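Local coordinates for CRISPR-associated protein CasA/Cse1 (Thermus thermophilus, PDB 4AN8) that is a subunit of the Cascade ribonucleoprotein complex, which probably uses CRISPR RNA to target invading nucleic acids in bacterial adaptive immunity, at residues L8-P20 with L95-P107. Numbering follows the deposited sequence. Where two conformers were deposited one is given.
Sequences LEKFNLIDEPWIP and LNRFRDRFFLFHP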
ATOM      1  N   LEU A   8     -25.705 -19.886  13.856  1.00 57.99           N
ATOM      2  CA  LEU A   8     -26.331 -19.285  12.676  1.00 57.99           C
ATOM      3  C   LEU A   8     -25.924 -17.824  12.562  1.00 57.99           C
ATOM      4  O   LEU A   8     -25.279 -17.426  11.613  1.00 57.99           O
ATOM      5  CB  LEU A   8     -27.857 -19.419  12.741  1.00 68.84           C
ATOM      6  CG  LEU A   8     -28.444 -20.799  12.410  1.00 68.84           C
ATOM      7  CD1 LEU A   8     -27.675 -21.933  13.079  1.00 68.84           C
ATOM      8  CD2 LEU A   8     -29.917 -20.856  12.792  1.00 68.84           C
ATOM      9  N   GLU A   9     -26.323 -17.029  13.539  1.00 44.90           N
ATOM     10  CA  GLU A   9     -25.784 -15.696  13.735  1.00 44.90           C
ATOM     11  C   GLU A   9     -24.505 -15.892  14.553  1.00 44.90           C
ATOM     12  O   GLU A   9     -24.568 -16.342  15.692  1.00 44.90           O
ATOM     13  CB  GLU A   9     -26.796 -14.870  14.523  1.00 61.51           C
ATOM     14  CG  GLU A   9     -26.603 -13.383  14.456  1.00 61.51           C
ATOM     15  CD  GLU A   9     -27.583 -12.641  15.351  1.00 61.51           C
ATOM     16  OE1 GLU A   9     -27.474 -12.787  16.594  1.00 61.51           O
ATOM     17  OE2 GLU A   9     -28.452 -11.908  14.814  1.00 61.51           O
ATOM     18  N   LYS A  10     -23.342 -15.600  13.978  1.00 25.84           N
ATOM     19  CA  LYS A  10     -22.085 -15.921  14.662  1.00 25.84           C
ATOM     20  C   LYS A  10     -20.891 -14.997  14.346  1.00 25.84           C
ATOM     21  O   LYS A  10     -20.749 -14.497  13.229  1.00 25.84           O
ATOM     22  CB  LYS A  10     -21.708 -17.378  14.403  1.00 34.04           C
ATOM     23  CG  LYS A  10     -20.467 -17.809  15.147  1.00 34.04           C
ATOM     24  CD  LYS A  10     -20.008 -19.194  14.707  1.00 34.04           C
ATOM     25  CE  LYS A  10     -20.957 -20.287  15.191  1.00 34.04           C
ATOM     26  NZ  LYS A  10     -20.495 -21.622  14.710  1.00 34.04           N
ATOM     27  N   PHE A  11     -20.064 -14.763  15.368  1.00 22.31           N
ATOM     28  CA  PHE A  11     -18.779 -14.085  15.245  1.00 22.31           C
ATOM     29  C   PHE A  11     -18.856 -12.621  14.784  1.00 22.31           C
ATOM     30  O   PHE A  11     -18.524 -12.268  13.651  1.00 22.31           O
ATOM     31  CB  PHE A  11     -17.815 -14.891  14.381  1.00 20.89           C
ATOM     32  CG  PHE A  11     -16.357 -14.538  14.609  1.00 20.89           C
ATOM     33  CD1 PHE A  11     -15.613 -15.172  15.614  1.00 20.89           C
ATOM     34  CD2 PHE A  11     -15.728 -13.568  13.828  1.00 20.89           C
ATOM     35  CE1 PHE A  11     -14.255 -14.837  15.834  1.00 20.89           C
ATOM     36  CE2 PHE A  11     -14.368 -13.238  14.031  1.00 20.89           C
ATOM     37  CZ  PHE A  11     -13.641 -13.870  15.037  1.00 20.89           C
ATOM     38  N   ASN A  12     -19.262 -11.768  15.702  1.00 22.32           N
ATOM     39  CA  ASN A  12     -19.369 -10.360  15.426  1.00 22.32           C
ATOM     40  C   ASN A  12     -17.987  -9.669  15.430  1.00 22.32           C
ATOM     41  O   ASN A  12     -17.204  -9.787  16.383  1.00 22.32           O
ATOM     42  CB  ASN A  12     -20.312  -9.717  16.440  1.00 23.90           C
ATOM     43  CG  ASN A  12     -20.750  -8.352  16.016  1.00 23.90           C
ATOM     44  OD1 ASN A  12     -19.964  -7.405  16.056  1.00 23.90           O
ATOM     45  ND2 ASN A  12     -22.003  -8.231  15.577  1.00 23.90           N
ATOM     46  N   LEU A  13     -17.692  -8.943  14.356  1.00 21.65           N
ATOM     47  CA  LEU A  13     -16.377  -8.338  14.223  1.00 21.65           C
ATOM     48  C   LEU A  13     -16.178  -7.142  15.139  1.00 21.65           C
ATOM     49  O   LEU A  13     -15.063  -6.632  15.278  1.00 21.65           O
ATOM     50  CB  LEU A  13     -16.106  -7.962  12.771  1.00 15.57           C
ATOM     51  CG  LEU A  13     -16.164  -9.158  11.812  1.00 15.57           C
ATOM     52  CD1 LEU A  13     -16.163  -8.648  10.389  1.00 15.57           C
ATOM     53  CD2 LEU A  13     -15.004 -10.118  12.066  1.00 15.57           C
ATOM     54  N   ILE A  14     -17.250  -6.678  15.763  1.00 21.47           N
ATOM     55  CA  ILE A  14     -17.109  -5.566  16.700  1.00 21.47           C
ATOM     56  C   ILE A  14     -16.597  -6.042  18.052  1.00 21.47           C
ATOM     57  O   ILE A  14     -15.888  -5.306  18.730  1.00 21.47           O
ATOM     58  CB  ILE A  14     -18.423  -4.823  16.924  1.00 22.50           C
ATOM     59  CG1 ILE A  14     -18.787  -4.070  15.646  1.00 22.50           C
ATOM     60  CG2 ILE A  14     -18.297  -3.887  18.140  1.00 22.50           C
ATOM     61  CD1 ILE A  14     -20.230  -3.663  15.539  1.00 22.50           C
ATOM     62  N   ASP A  15     -16.919  -7.279  18.420  1.00 37.87           N
ATOM     63  CA  ASP A  15     -16.628  -7.759  19.765  1.00 37.87           C
ATOM     64  C   ASP A  15     -15.605  -8.891  19.855  1.00 37.87           C
ATOM     65  O   ASP A  15     -14.987  -9.095  20.900  1.00 37.87           O
ATOM     66  CB  ASP A  15     -17.924  -8.174  20.456  1.00 54.40           C
ATOM     67  CG  ASP A  15     -18.937  -7.060  20.487  1.00 54.40           C
ATOM     68  OD1 ASP A  15     -18.637  -5.985  21.045  1.00 54.40           O
ATOM     69  OD2 ASP A  15     -20.040  -7.250  19.948  1.00 54.40           O
ATOM     70  N   GLU A  16     -15.410  -9.622  18.770  1.00 29.05           N
ATOM     71  CA  GLU A  16     -14.534 -10.787  18.832  1.00 29.05           C
ATOM     72  C   GLU A  16     -13.083 -10.466  18.469  1.00 29.05           C
ATOM     73  O   GLU A  16     -12.797  -9.528  17.721  1.00 29.05           O
ATOM     74  CB  GLU A  16     -15.070 -11.912  17.940  1.00 58.93           C
ATOM     75  CG  GLU A  16     -16.501 -12.311  18.247  1.00 58.93           C
ATOM     76  CD  GLU A  16     -16.645 -13.076  19.558  1.00 58.93           C
ATOM     77  OE1 GLU A  16     -15.629 -13.564  20.102  1.00 58.93           O
ATOM     78  OE2 GLU A  16     -17.788 -13.196  20.044  1.00 58.93           O
ATOM     79  N   PRO A  17     -12.153 -11.247  19.010  1.00 29.66           N
ATOM     80  CA  PRO A  17     -10.745 -10.967  18.707  1.00 29.66           C
ATOM     81  C   PRO A  17     -10.367 -11.417  17.303  1.00 29.66           C
ATOM     82  O   PRO A  17     -10.443 -12.594  17.027  1.00 29.66           O
ATOM     83  CB  PRO A  17      -9.982 -11.787  19.764  1.00 27.62           C
ATOM     84  CG  PRO A  17     -10.986 -12.794  20.318  1.00 27.62           C
ATOM     85  CD  PRO A  17     -12.341 -12.183  20.138  1.00 27.62           C
ATOM     86  N   TRP A  18      -9.979 -10.504  16.424  1.00 22.05           N
ATOM     87  CA  TRP A  18      -9.564 -10.899  15.076  1.00 22.05           C
ATOM     88  C   TRP A  18      -8.541  -9.940  14.488  1.00 22.05           C
ATOM     89  O   TRP A  18      -7.902 -10.256  13.493  1.00 22.05           O
ATOM     90  CB  TRP A  18     -10.779 -11.039  14.134  1.00 18.23           C
ATOM     91  CG  TRP A  18     -11.493  -9.766  13.853  1.00 18.23           C
ATOM     92  CD1 TRP A  18     -12.297  -9.074  14.706  1.00 18.23           C
ATOM     93  CD2 TRP A  18     -11.485  -9.035  12.617  1.00 18.23           C
ATOM     94  NE1 TRP A  18     -12.773  -7.937  14.086  1.00 18.23           N
ATOM     95  CE2 TRP A  18     -12.292  -7.898  12.800  1.00 18.23           C
ATOM     96  CE3 TRP A  18     -10.863  -9.232  11.371  1.00 18.23           C
ATOM     97  CZ2 TRP A  18     -12.500  -6.965  11.787  1.00 18.23           C
ATOM     98  CZ3 TRP A  18     -11.069  -8.307  10.368  1.00 18.23           C
ATOM     99  CH2 TRP A  18     -11.875  -7.186  10.579  1.00 18.23           C
ATOM    100  N   ILE A  19      -8.389  -8.771  15.113  1.00 20.43           N
ATOM    101  CA  ILE A  19      -7.449  -7.747  14.664  1.00 20.43           C
ATOM    102  C   ILE A  19      -6.148  -7.865  15.473  1.00 20.43           C
ATOM    103  O   ILE A  19      -6.132  -7.622  16.687  1.00 20.43           O
ATOM    104  CB  ILE A  19      -8.046  -6.326  14.847  1.00 16.57           C
ATOM    105  CG1 ILE A  19      -9.384  -6.193  14.112  1.00 16.57           C
ATOM    106  CG2 ILE A  19      -7.073  -5.243  14.384  1.00 16.57           C
ATOM    107  CD1 ILE A  19     -10.101  -4.896  14.402  1.00 16.57           C
ATOM    108  N   PRO A  20      -5.051  -8.258  14.809  1.00 25.35           N
ATOM    109  CA  PRO A  20      -3.793  -8.438  15.540  1.00 25.35           C
ATOM    110  C   PRO A  20      -3.097  -7.111  15.832  1.00 25.35           C
ATOM    111  O   PRO A  20      -2.656  -6.440  14.889  1.00 25.35           O
ATOM    112  CB  PRO A  20      -2.936  -9.274  14.578  1.00 19.95           C
ATOM    113  CG  PRO A  20      -3.700  -9.315  13.265  1.00 19.95           C
ATOM    114  CD  PRO A  20      -4.873  -8.396  13.360  1.00 19.95           C
ATOM    115  N   LEU A  95     -21.634   1.936  16.372  1.00 29.96           N
ATOM    116  CA  LEU A  95     -21.443   0.485  16.448  1.00 29.96           C
ATOM    117  C   LEU A  95     -22.692  -0.289  16.934  1.00 29.96           C
ATOM    118  O   LEU A  95     -22.975  -1.412  16.488  1.00 29.96           O
ATOM    119  CB  LEU A  95     -20.235   0.165  17.338  1.00 29.45           C
ATOM    120  CG  LEU A  95     -18.871   0.542  16.735  1.00 29.45           C
ATOM    121  CD1 LEU A  95     -17.736   0.104  17.635  1.00 29.45           C
ATOM    122  CD2 LEU A  95     -18.704  -0.055  15.325  1.00 29.45           C
ATOM    123  N   ASN A  96     -23.437   0.309  17.857  1.00 32.88           N
ATOM    124  CA  ASN A  96     -24.677  -0.294  18.334  1.00 32.88           C
ATOM    125  C   ASN A  96     -25.730  -0.288  17.248  1.00 32.88           C
ATOM    126  O   ASN A  96     -26.435  -1.271  17.060  1.00 32.88           O
ATOM    127  CB  ASN A  96     -25.181   0.417  19.588  1.00 53.78           C
ATOM    128  CG  ASN A  96     -24.275   0.189  20.780  1.00 53.78           C
ATOM    129  OD1 ASN A  96     -23.663  -0.873  20.914  1.00 53.78           O
ATOM    130  ND2 ASN A  96     -24.173   1.186  21.647  1.00 53.78           N
ATOM    131  N   ARG A  97     -25.821   0.811  16.511  1.00 25.25           N
ATOM    132  CA  ARG A  97     -26.757   0.889  15.387  1.00 25.25           C
ATOM    133  C   ARG A  97     -26.476  -0.124  14.254  1.00 25.25           C
ATOM    134  O   ARG A  97     -27.407  -0.645  13.652  1.00 25.25           O
ATOM    135  CB  ARG A  97     -26.800   2.309  14.817  1.00 44.01           C
ATOM    136  CG  ARG A  97     -27.696   2.438  13.578  1.00 44.01           C
ATOM    137  CD  ARG A  97     -27.660   3.846  12.990  1.00 44.01           C
ATOM    138  NE  ARG A  97     -28.360   4.786  13.858  1.00 44.01           N
ATOM    139  CZ  ARG A  97     -28.193   6.101  13.823  1.00 44.01           C
ATOM    140  NH1 ARG A  97     -27.336   6.627  12.956  1.00 44.01           N
ATOM    141  NH2 ARG A  97     -28.886   6.886  14.652  1.00 44.01           N
ATOM    142  N   PHE A  98     -25.199  -0.392  13.947  1.00 24.39           N
ATOM    143  CA  PHE A  98     -24.883  -1.282  12.821  1.00 24.39           C
ATOM    144  C   PHE A  98     -24.377  -2.661  13.223  1.00 24.39           C
ATOM    145  O   PHE A  98     -24.071  -3.492  12.378  1.00 24.39           O
ATOM    146  CB  PHE A  98     -23.973  -0.579  11.797  1.00 20.31           C
ATOM    147  CG  PHE A  98     -24.653   0.570  11.105  1.00 20.31           C
ATOM    148  CD1 PHE A  98     -25.565   0.333  10.083  1.00 20.31           C
ATOM    149  CD2 PHE A  98     -24.437   1.873  11.519  1.00 20.31           C
ATOM    150  CE1 PHE A  98     -26.233   1.385   9.461  1.00 20.31           C
ATOM    151  CE2 PHE A  98     -25.086   2.919  10.919  1.00 20.31           C
ATOM    152  CZ  PHE A  98     -25.995   2.674   9.879  1.00 20.31           C
ATOM    153  N   ARG A  99     -24.353  -2.903  14.523  1.00 27.89           N
ATOM    154  CA  ARG A  99     -23.898  -4.178  15.065  0.50 27.89           C
ATOM    155  C   ARG A  99     -24.437  -5.397  14.307  1.00 27.89           C
ATOM    156  O   ARG A  99     -23.708  -6.348  14.044  1.00 27.89           O
ATOM    157  CB  ARG A  99     -24.274  -4.288  16.541  0.50 29.01           C
ATOM    158  CG  ARG A  99     -23.963  -5.651  17.118  0.50 29.01           C
ATOM    159  CD  ARG A  99     -24.313  -5.755  18.584  0.50 29.01           C
ATOM    160  NE  ARG A  99     -24.340  -7.153  18.994  0.50 29.01           N
ATOM    161  CZ  ARG A  99     -23.277  -7.812  19.432  0.50 29.01           C
ATOM    162  NH1 ARG A  99     -22.111  -7.190  19.523  0.50 29.01           N
ATOM    163  NH2 ARG A  99     -23.379  -9.085  19.786  0.50 29.01           N
ATOM    164  N   ASP A 100     -25.709  -5.379  13.951  1.00 24.52           N
ATOM    165  CA  ASP A 100     -26.272  -6.558  13.292  1.00 24.52           C
ATOM    166  C   ASP A 100     -25.775  -6.752  11.860  1.00 24.52           C
ATOM    167  O   ASP A 100     -26.108  -7.759  11.224  1.00 24.52           O
ATOM    168  CB  ASP A 100     -27.797  -6.554  13.360  1.00 55.74           C
ATOM    169  CG  ASP A 100     -28.307  -6.753  14.778  1.00 55.74           C
ATOM    170  OD1 ASP A 100     -27.762  -7.626  15.489  1.00 55.74           O
ATOM    171  OD2 ASP A 100     -29.239  -6.024  15.188  1.00 55.74           O
ATOM    172  N   ARG A 101     -24.965  -5.815  11.369  1.00 20.97           N
ATOM    173  CA  ARG A 101     -24.338  -5.971  10.053  1.00 20.97           C
ATOM    174  C   ARG A 101     -22.868  -6.455  10.130  1.00 20.97           C
ATOM    175  O   ARG A 101     -22.206  -6.626   9.101  1.00 20.97           O
ATOM    176  CB  ARG A 101     -24.447  -4.677   9.231  1.00 24.27           C
ATOM    177  CG  ARG A 101     -25.895  -4.248   8.873  1.00 24.27           C
ATOM    178  CD  ARG A 101     -26.590  -5.201   7.907  1.00 24.27           C
ATOM    179  NE  ARG A 101     -25.920  -5.257   6.607  1.00 24.27           N
ATOM    180  CZ  ARG A 101     -26.202  -4.476   5.563  1.00 24.27           C
ATOM    181  NH1 ARG A 101     -27.166  -3.566   5.644  1.00 24.27           N
ATOM    182  NH2 ARG A 101     -25.522  -4.617   4.423  1.00 24.27           N
ATOM    183  N   PHE A 102     -22.376  -6.712  11.339  1.00 23.88           N
ATOM    184  CA  PHE A 102     -20.965  -7.061  11.518  1.00 23.88           C
ATOM    185  C   PHE A 102     -20.729  -8.492  11.931  1.00 23.88           C
ATOM    186  O   PHE A 102     -19.627  -8.851  12.340  1.00 23.88           O
ATOM    187  CB  PHE A 102     -20.297  -6.123  12.522  1.00 19.61           C
ATOM    188  CG  PHE A 102     -19.871  -4.809  11.932  1.00 19.61           C
ATOM    189  CD1 PHE A 102     -20.762  -3.751  11.865  1.00 19.61           C
ATOM    190  CD2 PHE A 102     -18.582  -4.648  11.410  1.00 19.61           C
ATOM    191  CE1 PHE A 102     -20.372  -2.549  11.338  1.00 19.61           C
ATOM    192  CE2 PHE A 102     -18.178  -3.455  10.866  1.00 19.61           C
ATOM    193  CZ  PHE A 102     -19.066  -2.393  10.835  1.00 19.61           C
ATOM    194  N   PHE A 103     -21.759  -9.319  11.821  1.00 20.36           N
ATOM    195  CA  PHE A 103     -21.576 -10.754  12.017  1.00 20.36           C
ATOM    196  C   PHE A 103     -20.945 -11.371  10.775  1.00 20.36           C
ATOM    197  O   PHE A 103     -21.371 -11.119   9.638  1.00 20.36           O
ATOM    198  CB  PHE A 103     -22.895 -11.471  12.350  1.00 24.15           C
ATOM    199  CG  PHE A 103     -23.430 -11.183  13.736  1.00 24.15           C
ATOM    200  CD1 PHE A 103     -23.011 -11.921  14.821  1.00 24.15           C
ATOM    201  CD2 PHE A 103     -24.385 -10.191  13.938  1.00 24.15           C
ATOM    202  CE1 PHE A 103     -23.513 -11.674  16.100  1.00 24.15           C
ATOM    203  CE2 PHE A 103     -24.892  -9.938  15.224  1.00 24.15           C
ATOM    204  CZ  PHE A 103     -24.453 -10.688  16.293  1.00 24.15           C
ATOM    205  N   LEU A 104     -19.922 -12.190  11.011  1.00 27.34           N
ATOM    206  CA  LEU A 104     -19.242 -12.896   9.937  1.00 27.34           C
ATOM    207  C   LEU A 104     -20.167 -13.942   9.301  1.00 27.34           C
ATOM    208  O   LEU A 104     -20.087 -14.195   8.102  1.00 27.34           O
ATOM    209  CB  LEU A 104     -17.977 -13.571  10.476  1.00 18.67           C
ATOM    210  CG  LEU A 104     -17.012 -14.109   9.424  1.00 18.67           C
ATOM    211  CD1 LEU A 104     -16.575 -12.970   8.440  1.00 18.67           C
ATOM    212  CD2 LEU A 104     -15.820 -14.832  10.060  1.00 18.67           C
ATOM    213  N   PHE A 105     -21.009 -14.572  10.118  1.00 23.39           N
ATOM    214  CA  PHE A 105     -22.044 -15.511   9.639  1.00 23.39           C
ATOM    215  C   PHE A 105     -23.415 -15.012  10.098  1.00 23.39           C
ATOM    216  O   PHE A 105     -23.610 -14.656  11.271  1.00 23.39           O
ATOM    217  CB  PHE A 105     -21.807 -16.936  10.158  1.00 19.94           C
ATOM    218  CG  PHE A 105     -20.424 -17.446   9.896  1.00 19.94           C
ATOM    219  CD1 PHE A 105     -20.115 -18.063   8.695  1.00 19.94           C
ATOM    220  CD2 PHE A 105     -19.425 -17.289  10.852  1.00 19.94           C
ATOM    221  CE1 PHE A 105     -18.821 -18.527   8.441  1.00 19.94           C
ATOM    222  CE2 PHE A 105     -18.111 -17.759  10.623  1.00 19.94           C
ATOM    223  CZ  PHE A 105     -17.803 -18.363   9.418  1.00 19.94           C
ATOM    224  N   HIS A 106     -24.355 -14.966   9.160  1.00 28.90           N
ATOM    225  CA  HIS A 106     -25.639 -14.336   9.398  1.00 28.90           C
ATOM    226  C   HIS A 106     -26.605 -14.805   8.331  1.00 28.90           C
ATOM    227  O   HIS A 106     -26.242 -14.882   7.159  1.00 28.90           O
ATOM    228  CB  HIS A 106     -25.484 -12.822   9.336  1.00 30.84           C
ATOM    229  CG  HIS A 106     -26.617 -12.076   9.953  1.00 30.84           C
ATOM    230  ND1 HIS A 106     -27.791 -11.814   9.278  1.00 30.84           N
ATOM    231  CD2 HIS A 106     -26.765 -11.544  11.191  1.00 30.84           C
ATOM    232  CE1 HIS A 106     -28.611 -11.143  10.070  1.00 30.84           C
ATOM    233  NE2 HIS A 106     -28.013 -10.968  11.237  1.00 30.84           N
ATOM    234  N   PRO A 107     -27.847 -15.119   8.720  1.00 31.71           N
ATOM    235  CA  PRO A 107     -28.772 -15.651   7.705  1.00 31.71           C
ATOM    236  C   PRO A 107     -29.195 -14.614   6.662  1.00 31.71           C
ATOM    237  O   PRO A 107     -29.573 -15.017   5.572  1.00 31.71           O
ATOM    238  CB  PRO A 107     -29.979 -16.107   8.533  1.00 41.39           C
ATOM    239  CG  PRO A 107     -29.938 -15.258   9.755  1.00 41.39           C
ATOM    240  CD  PRO A 107     -28.475 -14.998  10.047  1.00 41.39           C
TER
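Phe103 lays its ring in a slot between Glu9 and Asn12. The CG methylene of Glu9 sits almost exactly over the ring centre, CG 3.7 Å from the centroid, and its carboxylate lies nearly parallel to the ring. Against the opposite face comes Asn12, its amide almost perpendicular and ND2 3.4 Å from Phe103 CE2. A flat ring suits this narrow gap. With CG anti to the backbone N (chi1 -165°), Asn12 sends ND2 to Arg99 O (3.0 Å), above the carbonyl plane, while OD1 accepts from Ile14 N (2.8 Å) in an Asx turn; an amide can do both at once. The backbones pair here as a short antiparallel ladder with a classic beta bulge, Leu104 and Phe105 both facing Lys10. Lys10 N donates a hydrogen bond to Phe105 O (2.9 Å), and Leu13 N another to Phe102 O. Beyond the turn, isoleucine suits position 14 because its longer CG1–CD1 arm reaches between Leu95, on helix 88-98, and Phe102, while CG2 touches Leu95. Ile14 CG1 lies over one face of the Phe102 ring, and Ile14 CD1 comes 3.7 Å from Phe102 CD1. Phe111 and Trp219 also pack on Phe102.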